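Long-range contacts in HDLP (histone deacetylase-like protein) (Aquifex aeolicus, PDB 1C3S), which probably acts as a zinc-dependent deacetylase of the histone deacetylase family and here binds the hydroxamate inhibitor octanedioic acid hydroxyamide phenylamide: residues Leu23-Val28 with Ile333-Phe338; Leu261-Ser266 with Gly295-Tyr300. The protein carries 2 engineered substitutions. One frame throughout, in Å; residues are numbered along the deposited sequence.

Interaction 1: residues Leu23-Val28 with Ile333-Phe338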
ATOM      1  N   LEU A  23      -0.770   2.330  13.635  1.00 31.98           N
ATOM      2  CA  LEU A  23      -1.134   0.967  13.275  1.00 29.65           C
ATOM      3  C   LEU A  23      -1.640   0.125  14.447  1.00 29.20           C
ATOM      4  O   LEU A  23      -1.633  -1.098  14.406  1.00 28.38           O
ATOM      5  CB  LEU A  23       0.049   0.269  12.608  1.00 27.88           C
ATOM      6  CG  LEU A  23       0.498   0.897  11.291  1.00 27.31           C
ATOM      7  CD1 LEU A  23       1.599   0.055  10.671  1.00 26.64           C
ATOM      8  CD2 LEU A  23      -0.674   0.987  10.335  1.00 26.75           C
ATOM      9  N   LYS A  24      -2.083   0.799  15.490  1.00 29.27           N
ATOM     10  CA  LYS A  24      -2.625   0.145  16.669  1.00 29.30           C
ATOM     11  C   LYS A  24      -4.020  -0.440  16.363  1.00 28.14           C
ATOM     12  O   LYS A  24      -4.429  -1.447  16.942  1.00 27.93           O
ATOM     13  CB  LYS A  24      -2.683   1.183  17.795  1.00 29.75           C
ATOM     14  CG  LYS A  24      -3.456   0.797  19.011  1.00 32.55           C
ATOM     15  CD  LYS A  24      -4.711   1.678  19.159  1.00 34.37           C
ATOM     16  CE  LYS A  24      -4.370   3.170  19.215  1.00 34.32           C
ATOM     17  NZ  LYS A  24      -5.565   4.059  19.358  1.00 34.37           N
ATOM     18  N   ILE A  25      -4.721   0.192  15.426  1.00 27.07           N
ATOM     19  CA  ILE A  25      -6.062  -0.199  15.008  1.00 25.82           C
ATOM     20  C   ILE A  25      -6.111  -1.438  14.128  1.00 25.28           C
ATOM     21  O   ILE A  25      -5.103  -1.849  13.573  1.00 24.48           O
ATOM     22  CB  ILE A  25      -6.713   0.884  14.153  1.00 25.37           C
ATOM     23  CG1 ILE A  25      -5.848   1.098  12.905  1.00 25.26           C
ATOM     24  CG2 ILE A  25      -6.906   2.142  14.954  1.00 25.71           C
ATOM     25  CD1 ILE A  25      -6.469   1.958  11.826  1.00 25.17           C
ATOM     26  N   PRO A  26      -7.317  -2.033  13.973  1.00 24.98           N
ATOM     27  CA  PRO A  26      -7.572  -3.220  13.152  1.00 24.44           C
ATOM     28  C   PRO A  26      -7.588  -2.680  11.728  1.00 23.42           C
ATOM     29  O   PRO A  26      -8.040  -1.557  11.505  1.00 22.12           O
ATOM     30  CB  PRO A  26      -8.970  -3.646  13.592  1.00 24.75           C
ATOM     31  CG  PRO A  26      -9.139  -2.963  14.956  1.00 25.51           C
ATOM     32  CD  PRO A  26      -8.570  -1.628  14.623  1.00 24.98           C
ATOM     33  N   ARG A  27      -7.111  -3.455  10.765  1.00 23.06           N
ATOM     34  CA  ARG A  27      -7.091  -2.956   9.405  1.00 23.04           C
ATOM     35  C   ARG A  27      -7.583  -3.954   8.366  1.00 23.62           C
ATOM     36  O   ARG A  27      -8.618  -3.730   7.721  1.00 23.69           O
ATOM     37  CB  ARG A  27      -5.678  -2.443   9.099  1.00 22.20           C
ATOM     38  CG  ARG A  27      -5.295  -1.289  10.037  1.00 19.84           C
ATOM     39  CD  ARG A  27      -3.916  -0.683   9.812  1.00 18.64           C
ATOM     40  NE  ARG A  27      -3.730  -0.124   8.478  1.00 16.51           N
ATOM     41  CZ  ARG A  27      -3.149  -0.766   7.474  1.00 16.57           C
ATOM     42  NH1 ARG A  27      -2.690  -1.994   7.655  1.00 17.50           N
ATOM     43  NH2 ARG A  27      -3.041  -0.193   6.283  1.00 16.45           N
ATOM     44  N   VAL A  28      -6.846  -5.049   8.198  1.00 24.25           N
ATOM     45  CA  VAL A  28      -7.230  -6.083   7.250  1.00 23.36           C
ATOM     46  C   VAL A  28      -8.249  -7.018   7.930  1.00 23.70           C
ATOM     47  O   VAL A  28      -9.171  -7.541   7.295  1.00 22.62           O
ATOM     48  CB  VAL A  28      -5.970  -6.842   6.744  1.00 22.75           C
ATOM     49  CG1 VAL A  28      -6.355  -8.094   6.008  1.00 22.95           C
ATOM     50  CG2 VAL A  28      -5.182  -5.940   5.781  1.00 22.20           C
ATOM     51  N   ILE A 333     -15.081   0.205  16.883  1.00 50.62           N
ATOM     52  CA  ILE A 333     -13.642   0.384  16.873  1.00 52.65           C
ATOM     53  C   ILE A 333     -13.301   1.669  17.584  1.00 54.42           C
ATOM     54  O   ILE A 333     -13.876   2.706  17.274  1.00 55.10           O
ATOM     55  CB  ILE A 333     -13.105   0.510  15.440  1.00 52.35           C
ATOM     56  CG1 ILE A 333     -13.416  -0.754  14.656  1.00 52.29           C
ATOM     57  CG2 ILE A 333     -11.610   0.765  15.462  1.00 51.40           C
ATOM     58  CD1 ILE A 333     -12.942  -0.679  13.242  1.00 53.23           C
ATOM     59  N   ASP A 334     -12.393   1.617  18.550  1.00 56.56           N
ATOM     60  CA  ASP A 334     -12.000   2.853  19.204  1.00 59.13           C
ATOM     61  C   ASP A 334     -10.826   3.380  18.392  1.00 60.95           C
ATOM     62  O   ASP A 334      -9.767   2.753  18.317  1.00 61.15           O
ATOM     63  CB  ASP A 334     -11.580   2.649  20.662  1.00 59.64           C
ATOM     64  CG  ASP A 334     -10.471   1.646  20.814  1.00 59.23           C
ATOM     65  OD1 ASP A 334      -9.738   1.727  21.822  1.00 58.87           O
ATOM     66  OD2 ASP A 334     -10.355   0.766  19.937  1.00 59.34           O
ATOM     67  N   PHE A 335     -11.040   4.530  17.766  1.00 62.56           N
ATOM     68  CA  PHE A 335     -10.034   5.155  16.938  1.00 64.12           C
ATOM     69  C   PHE A 335      -9.620   6.523  17.460  1.00 65.41           C
ATOM     70  O   PHE A 335      -8.437   6.877  17.441  1.00 65.27           O
ATOM     71  CB  PHE A 335     -10.572   5.283  15.515  1.00 64.40           C
ATOM     72  CG  PHE A 335      -9.868   6.318  14.695  1.00 64.98           C
ATOM     73  CD1 PHE A 335      -8.489   6.266  14.512  1.00 65.54           C
ATOM     74  CD2 PHE A 335     -10.584   7.355  14.113  1.00 65.12           C
ATOM     75  CE1 PHE A 335      -7.831   7.235  13.763  1.00 65.75           C
ATOM     76  CE2 PHE A 335      -9.939   8.328  13.360  1.00 65.79           C
ATOM     77  CZ  PHE A 335      -8.558   8.268  13.185  1.00 66.01           C
ATOM     78  N   GLU A 336     -10.600   7.283  17.938  1.00 66.38           N
ATOM     79  CA  GLU A 336     -10.352   8.631  18.428  1.00 67.49           C
ATOM     80  C   GLU A 336      -9.916   9.475  17.237  1.00 67.68           C
ATOM     81  O   GLU A 336      -8.833   9.278  16.688  1.00 67.58           O
ATOM     82  CB  GLU A 336      -9.252   8.651  19.498  1.00 68.25           C
ATOM     83  CG  GLU A 336      -8.900  10.069  19.983  1.00 69.15           C
ATOM     84  CD  GLU A 336      -7.661  10.116  20.869  1.00 69.40           C
ATOM     85  OE1 GLU A 336      -6.591   9.662  20.404  1.00 69.57           O
ATOM     86  OE2 GLU A 336      -7.756  10.616  22.017  1.00 69.10           O
ATOM     87  N   GLU A 337     -10.775  10.404  16.834  1.00 67.87           N
ATOM     88  CA  GLU A 337     -10.488  11.288  15.714  1.00 68.66           C
ATOM     89  C   GLU A 337      -9.344  12.210  16.166  1.00 69.28           C
ATOM     90  O   GLU A 337      -9.329  12.655  17.315  1.00 69.50           O
ATOM     91  CB  GLU A 337     -11.740  12.107  15.396  1.00 68.88           C
ATOM     92  CG  GLU A 337     -11.968  12.415  13.926  1.00 68.12           C
ATOM     93  CD  GLU A 337     -12.281  11.179  13.112  1.00 67.70           C
ATOM     94  OE1 GLU A 337     -13.241  10.454  13.455  1.00 67.05           O
ATOM     95  OE2 GLU A 337     -11.567  10.938  12.122  1.00 67.79           O
ATOM     96  N   PHE A 338      -8.393  12.495  15.276  1.00 69.55           N
ATOM     97  CA  PHE A 338      -7.258  13.353  15.624  1.00 69.67           C
ATOM     98  C   PHE A 338      -7.702  14.791  15.857  1.00 69.26           C
ATOM     99  O   PHE A 338      -7.469  15.346  16.926  1.00 68.86           O
ATOM    100  CB  PHE A 338      -6.195  13.311  14.528  1.00 70.51           C
ATOM    101  CG  PHE A 338      -4.915  13.998  14.898  1.00 71.57           C
ATOM    102  CD1 PHE A 338      -4.125  13.511  15.943  1.00 72.04           C
ATOM    103  CD2 PHE A 338      -4.500  15.140  14.217  1.00 71.69           C
ATOM    104  CE1 PHE A 338      -2.935  14.156  16.301  1.00 72.23           C
ATOM    105  CE2 PHE A 338      -3.314  15.792  14.568  1.00 71.93           C
ATOM    106  CZ  PHE A 338      -2.530  15.299  15.611  1.00 72.11           C
TER

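Interaction 2: residues Leu261-Ser266 with Gly295-Tyr300. With SHH (octanedioic acid hydroxyamide phenylamide), chain C.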
ATOM      1  N   LEU A 261      -8.945  11.978   2.115  1.00 26.32           N
ATOM      2  CA  LEU A 261      -9.226  13.137   2.976  1.00 27.20           C
ATOM      3  C   LEU A 261      -9.272  12.929   4.495  1.00 27.90           C
ATOM      4  O   LEU A 261      -8.705  13.729   5.241  1.00 28.21           O
ATOM      5  CB  LEU A 261     -10.549  13.777   2.556  1.00 28.71           C
ATOM      6  CG  LEU A 261     -11.058  14.909   3.454  1.00 29.24           C
ATOM      7  CD1 LEU A 261     -10.090  16.056   3.385  1.00 29.44           C
ATOM      8  CD2 LEU A 261     -12.447  15.362   3.018  1.00 29.72           C
ATOM      9  N   GLU A 262      -9.961  11.886   4.957  1.00 27.61           N
ATOM     10  CA  GLU A 262     -10.081  11.615   6.391  1.00 26.92           C
ATOM     11  C   GLU A 262      -8.837  11.076   7.096  1.00 28.79           C
ATOM     12  O   GLU A 262      -8.771  11.073   8.335  1.00 28.70           O
ATOM     13  CB  GLU A 262     -11.216  10.631   6.657  1.00 25.85           C
ATOM     14  CG  GLU A 262     -12.606  11.124   6.328  1.00 25.36           C
ATOM     15  CD  GLU A 262     -12.898  11.129   4.856  1.00 25.78           C
ATOM     16  OE1 GLU A 262     -12.011  10.755   4.061  1.00 24.64           O
ATOM     17  OE2 GLU A 262     -14.030  11.502   4.491  1.00 25.82           O
ATOM     18  N   ASP A 263      -7.858  10.604   6.325  1.00 29.57           N
ATOM     19  CA  ASP A 263      -6.646  10.038   6.905  1.00 28.99           C
ATOM     20  C   ASP A 263      -5.679  11.141   7.281  1.00 29.73           C
ATOM     21  O   ASP A 263      -5.246  11.915   6.436  1.00 29.15           O
ATOM     22  CB  ASP A 263      -6.002   9.054   5.923  1.00 27.89           C
ATOM     23  CG  ASP A 263      -4.959   8.160   6.584  1.00 29.02           C
ATOM     24  OD1 ASP A 263      -4.959   6.946   6.291  1.00 28.06           O
ATOM     25  OD2 ASP A 263      -4.130   8.658   7.380  1.00 28.80           O
ATOM     26  N   TYR A 264      -5.342  11.193   8.565  1.00 31.25           N
ATOM     27  CA  TYR A 264      -4.455  12.216   9.087  1.00 32.43           C
ATOM     28  C   TYR A 264      -3.015  12.142   8.631  1.00 32.50           C
ATOM     29  O   TYR A 264      -2.355  13.176   8.544  1.00 32.49           O
ATOM     30  CB  TYR A 264      -4.509  12.244  10.609  1.00 34.53           C
ATOM     31  CG  TYR A 264      -5.862  12.628  11.155  1.00 38.21           C
ATOM     32  CD1 TYR A 264      -6.774  11.654  11.555  1.00 39.87           C
ATOM     33  CD2 TYR A 264      -6.246  13.969  11.240  1.00 40.10           C
ATOM     34  CE1 TYR A 264      -8.037  12.000  12.031  1.00 41.74           C
ATOM     35  CE2 TYR A 264      -7.508  14.332  11.713  1.00 41.50           C
ATOM     36  CZ  TYR A 264      -8.400  13.343  12.111  1.00 42.75           C
ATOM     37  OH  TYR A 264      -9.647  13.690  12.607  1.00 44.65           O
ATOM     38  N   LEU A 265      -2.521  10.936   8.345  1.00 32.64           N
ATOM     39  CA  LEU A 265      -1.141  10.779   7.875  1.00 31.92           C
ATOM     40  C   LEU A 265      -0.949  11.184   6.420  1.00 30.33           C
ATOM     41  O   LEU A 265       0.013  10.781   5.776  1.00 30.30           O
ATOM     42  CB  LEU A 265      -0.650   9.341   8.083  1.00 32.75           C
ATOM     43  CG  LEU A 265      -0.234   9.040   9.522  1.00 32.95           C
ATOM     44  CD1 LEU A 265       0.199   7.603   9.687  1.00 31.59           C
ATOM     45  CD2 LEU A 265       0.915   9.972   9.871  1.00 34.62           C
ATOM     46  N   SER A 266      -1.872  11.993   5.917  1.00 29.23           N
ATOM     47  CA  SER A 266      -1.806  12.490   4.558  1.00 29.72           C
ATOM     48  C   SER A 266      -2.432  13.855   4.510  1.00 28.71           C
ATOM     49  O   SER A 266      -3.394  14.118   5.222  1.00 29.67           O
ATOM     50  CB  SER A 266      -2.561  11.568   3.617  1.00 32.09           C
ATOM     51  OG  SER A 266      -2.948  12.256   2.434  1.00 33.43           O
ATOM     52  N   GLY A 295      -0.525   1.845   3.287  1.00 24.06           N
ATOM     53  CA  GLY A 295      -0.871   2.697   4.409  1.00 22.78           C
ATOM     54  C   GLY A 295      -2.344   3.035   4.463  1.00 23.11           C
ATOM     55  O   GLY A 295      -3.014   3.105   3.435  1.00 22.87           O
ATOM     56  N   GLY A 296      -2.844   3.249   5.675  1.00 22.78           N
ATOM     57  CA  GLY A 296      -4.243   3.583   5.857  1.00 23.44           C
ATOM     58  C   GLY A 296      -4.457   3.636   7.349  1.00 23.72           C
ATOM     59  O   GLY A 296      -4.274   2.623   8.027  1.00 23.73           O
ATOM     60  N   TYR A 297      -4.865   4.785   7.877  1.00 23.41           N
ATOM     61  CA  TYR A 297      -4.994   4.880   9.319  1.00 22.71           C
ATOM     62  C   TYR A 297      -6.364   5.219   9.868  1.00 22.90           C
ATOM     63  O   TYR A 297      -6.579   5.179  11.082  1.00 23.17           O
ATOM     64  CB  TYR A 297      -3.936   5.844   9.819  1.00 21.55           C
ATOM     65  CG  TYR A 297      -2.609   5.504   9.197  1.00 21.93           C
ATOM     66  CD1 TYR A 297      -2.285   5.932   7.904  1.00 20.95           C
ATOM     67  CD2 TYR A 297      -1.736   4.623   9.839  1.00 21.71           C
ATOM     68  CE1 TYR A 297      -1.134   5.483   7.266  1.00 21.59           C
ATOM     69  CE2 TYR A 297      -0.599   4.171   9.221  1.00 21.99           C
ATOM     70  CZ  TYR A 297      -0.295   4.587   7.935  1.00 22.18           C
ATOM     71  OH  TYR A 297       0.802   4.027   7.320  1.00 21.35           O
ATOM     72  N   HIS A 298      -7.289   5.546   8.982  1.00 22.47           N
ATOM     73  CA  HIS A 298      -8.636   5.842   9.425  1.00 24.27           C
ATOM     74  C   HIS A 298      -9.456   4.579   9.170  1.00 25.17           C
ATOM     75  O   HIS A 298      -9.680   4.188   8.021  1.00 24.47           O
ATOM     76  CB  HIS A 298      -9.246   6.984   8.638  1.00 23.17           C
ATOM     77  CG  HIS A 298     -10.539   7.449   9.206  1.00 23.20           C
ATOM     78  ND1 HIS A 298     -10.609   8.363  10.235  1.00 23.14           N
ATOM     79  CD2 HIS A 298     -11.806   7.042   8.979  1.00 24.25           C
ATOM     80  CE1 HIS A 298     -11.866   8.500  10.613  1.00 23.31           C
ATOM     81  NE2 HIS A 298     -12.612   7.708   9.870  1.00 23.62           N
ATOM     82  N   PRO A 299      -9.948   3.943  10.240  1.00 26.37           N
ATOM     83  CA  PRO A 299     -10.738   2.716  10.087  1.00 27.31           C
ATOM     84  C   PRO A 299     -11.890   2.803   9.072  1.00 27.77           C
ATOM     85  O   PRO A 299     -12.083   1.876   8.272  1.00 28.04           O
ATOM     86  CB  PRO A 299     -11.204   2.443  11.516  1.00 27.04           C
ATOM     87  CG  PRO A 299     -11.248   3.867  12.126  1.00 27.57           C
ATOM     88  CD  PRO A 299      -9.894   4.337  11.659  1.00 27.01           C
ATOM     89  N   TYR A 300     -12.631   3.911   9.095  1.00 27.04           N
ATOM     90  CA  TYR A 300     -13.767   4.122   8.195  1.00 27.59           C
ATOM     91  C   TYR A 300     -13.386   4.260   6.719  1.00 26.48           C
ATOM     92  O   TYR A 300     -14.024   3.676   5.848  1.00 25.81           O
ATOM     93  CB  TYR A 300     -14.543   5.386   8.613  1.00 30.57           C
ATOM     94  CG  TYR A 300     -15.209   5.351   9.983  1.00 32.91           C
ATOM     95  CD1 TYR A 300     -14.633   4.654  11.054  1.00 33.45           C
ATOM     96  CD2 TYR A 300     -16.360   6.113  10.237  1.00 34.19           C
ATOM     97  CE1 TYR A 300     -15.176   4.722  12.341  1.00 33.91           C
ATOM     98  CE2 TYR A 300     -16.909   6.189  11.525  1.00 34.64           C
ATOM     99  CZ  TYR A 300     -16.304   5.495  12.566  1.00 34.56           C
ATOM    100  OH  TYR A 300     -16.794   5.618  13.841  1.00 36.05           O
TER
HETATM  101  O1  SHH C 952       2.955   4.992   3.271  1.00 31.95           O
HETATM  102  O2  SHH C 952       2.041   5.361   5.891  1.00 33.51           O
HETATM  103  N1  SHH C 952       3.711   4.950   4.455  1.00 34.03           N
HETATM  104  C1  SHH C 952       3.199   5.510   5.596  1.00 34.25           C
HETATM  105  C2  SHH C 952       4.056   6.433   6.316  1.00 36.87           C
HETATM  106  C3  SHH C 952       4.470   5.957   7.701  1.00 39.33           C
HETATM  107  C4  SHH C 952       5.395   6.951   8.367  1.00 40.86           C
HETATM  108  C5  SHH C 952       4.581   7.924   9.185  1.00 43.37           C
HETATM  109  C6  SHH C 952       5.532   8.397  10.265  1.00 46.72           C
HETATM  110  C7  SHH C 952       5.110   9.741  10.817  1.00 48.75           C
HETATM  111  C8  SHH C 952       4.624   9.579  12.227  1.00 50.75           C
HETATM  112  O3  SHH C 952       5.280   9.120  13.149  1.00 51.08           O
HETATM  113  N2  SHH C 952       3.364  10.037  12.369  1.00 52.52           N
HETATM  114  C9  SHH C 952       2.330   9.865  13.458  1.00 54.25           C
HETATM  115  C10 SHH C 952       1.080  10.549  13.255  1.00 55.76           C
HETATM  116  C11 SHH C 952       0.015  10.450  14.260  1.00 56.53           C
HETATM  117  C12 SHH C 952       0.188   9.700  15.460  1.00 56.58           C
HETATM  118  C13 SHH C 952       1.482   9.025  15.656  1.00 55.93           C
HETATM  119  C14 SHH C 952       2.569   9.086  14.651  1.00 54.65           C

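Interaction 1: residues Leu23-Val28 with Ile333-Phe338
Pro26 and Ile333 meet at the closest approach of this contact, with the ring carbon CD of Pro26 4.0 Å from the branch methyl CG2 of Ile333. The two side chains run alongside each other in opposite directions. Ile333 turns CG1 beside its backbone N (chi1 -61°), which leaves CG2 anti to that N and able to reach the proline. One residue back from Pro26 and two on from Ile333, Ile25 CG2 lies 4.4 Å from Phe335 CD1, approaching the ring obliquely; the backbones of this pair also come nearest, CA to CA at 6.9 Å.

Beyond these two apolar pairs, Lys24 extends along the border of the contact. Its NZ stops 4.5 Å from the backbone O of Phe335 and 5.4 Å from Asp334 OD1, too far for a salt bridge. At these separations the ammonium group can offer at most a diffuse attraction to the acidic residues opposite.

Around this first shell both loops have further partners. Leu23 shares backbone hydrogen bonds with Tyr17, and Pro26 also rests on Arg16. On the other side Ile333 and Phe335 lean on Pro299 at the start of helix 299-313, and the Phe335 ring meets that of His298 with the planes at about 80°.

The contact therefore joins two irregular loops, one entering helix 28-37 and one leaving helix 324-332, beside the inhibitor pocket and not in it: the Phe335 side chain is about 8 Å from the bound inhibitor. With aliphatic and aromatic carbons doing the touching and the charges held apart, its cohesion is mainly non-directional, and the orientation of each loop probably depends more on its other neighbours.

Interaction 2: residues Leu261-Ser266 with Gly295-Tyr300
Asp263 OD1 accepts the backbone N-H of Tyr297 at 2.7 Å, a nearly straight bond (164° at the hydrogen) that arrives from above the carboxylate plane. Because CG stands anti to the backbone N (chi1 -165°), the carboxylate reaches across to segment 295-300 while its other oxygen serves its own loop: OD2 takes the N-H of Leu265 at 3.0 Å, nearly along its C-O axis. This second bond defines an Asx turn within the type I turn Asp263-Ser266.

The carboxylate also sits at the edge of the Tyr297 ring, OD1 being 3.3 Å from CD1, with the two planes 80° apart. Leu265 puts CD1 over one face of that ring, and its CD2 lies 3.4 Å from C10 in the phenyl ring of the bound inhibitor. Tyr297 OH donates to O2, the hydroxamate carbonyl oxygen at the inhibitor's other end, although the modelled distance of 2.3 Å is doubtfully short. Replacing Asp263 by an alanine would probably leave the Tyr297 and Leu265 N-H groups without their acceptor and free the turn to shift against the tyrosine.

On the other side of Asp263 in sequence, Glu262 CB covers one face of the His298 ring in a CH-pi contact, 4.2 Å from its centroid; Pro299 CD lies over the opposite face. The glutamate's OE2 is hydrogen-bonded to Tyr346 OH and salt-bridged to Arg356.

This buried contact thus builds part of the inhibitor pocket close to the zinc ligands Asp258 and His170. Segment 261-266 follows strand 250-254 and precedes helix 272-286; segment 295-300 follows the adjacent parallel strand 290-292 and, with His298 as N-cap, enters helix 299-313.

How the interactions relate
From the N terminus, the chain leaves strand 4-8 and reaches segment 23-28, whose partner in interaction 1 comes only after helix 324-332. That closure spans most of the parallel sheet and its helices. Interaction 2 is nested within it, closing a much shorter loop that holds helix 272-286 and strand 290-292. The centres of the two contacts lie 9 Å apart, and they touch directly. Arg27 NE is 2.8 Å from Gly296 O, a probable hydrogen bond linking the early loop to the pocket segment, while Phe338 meets Tyr264 edge-to-face. Segments 23-28 and 333-338 are thereby tied to the loops following strands 250-254 and 290-292.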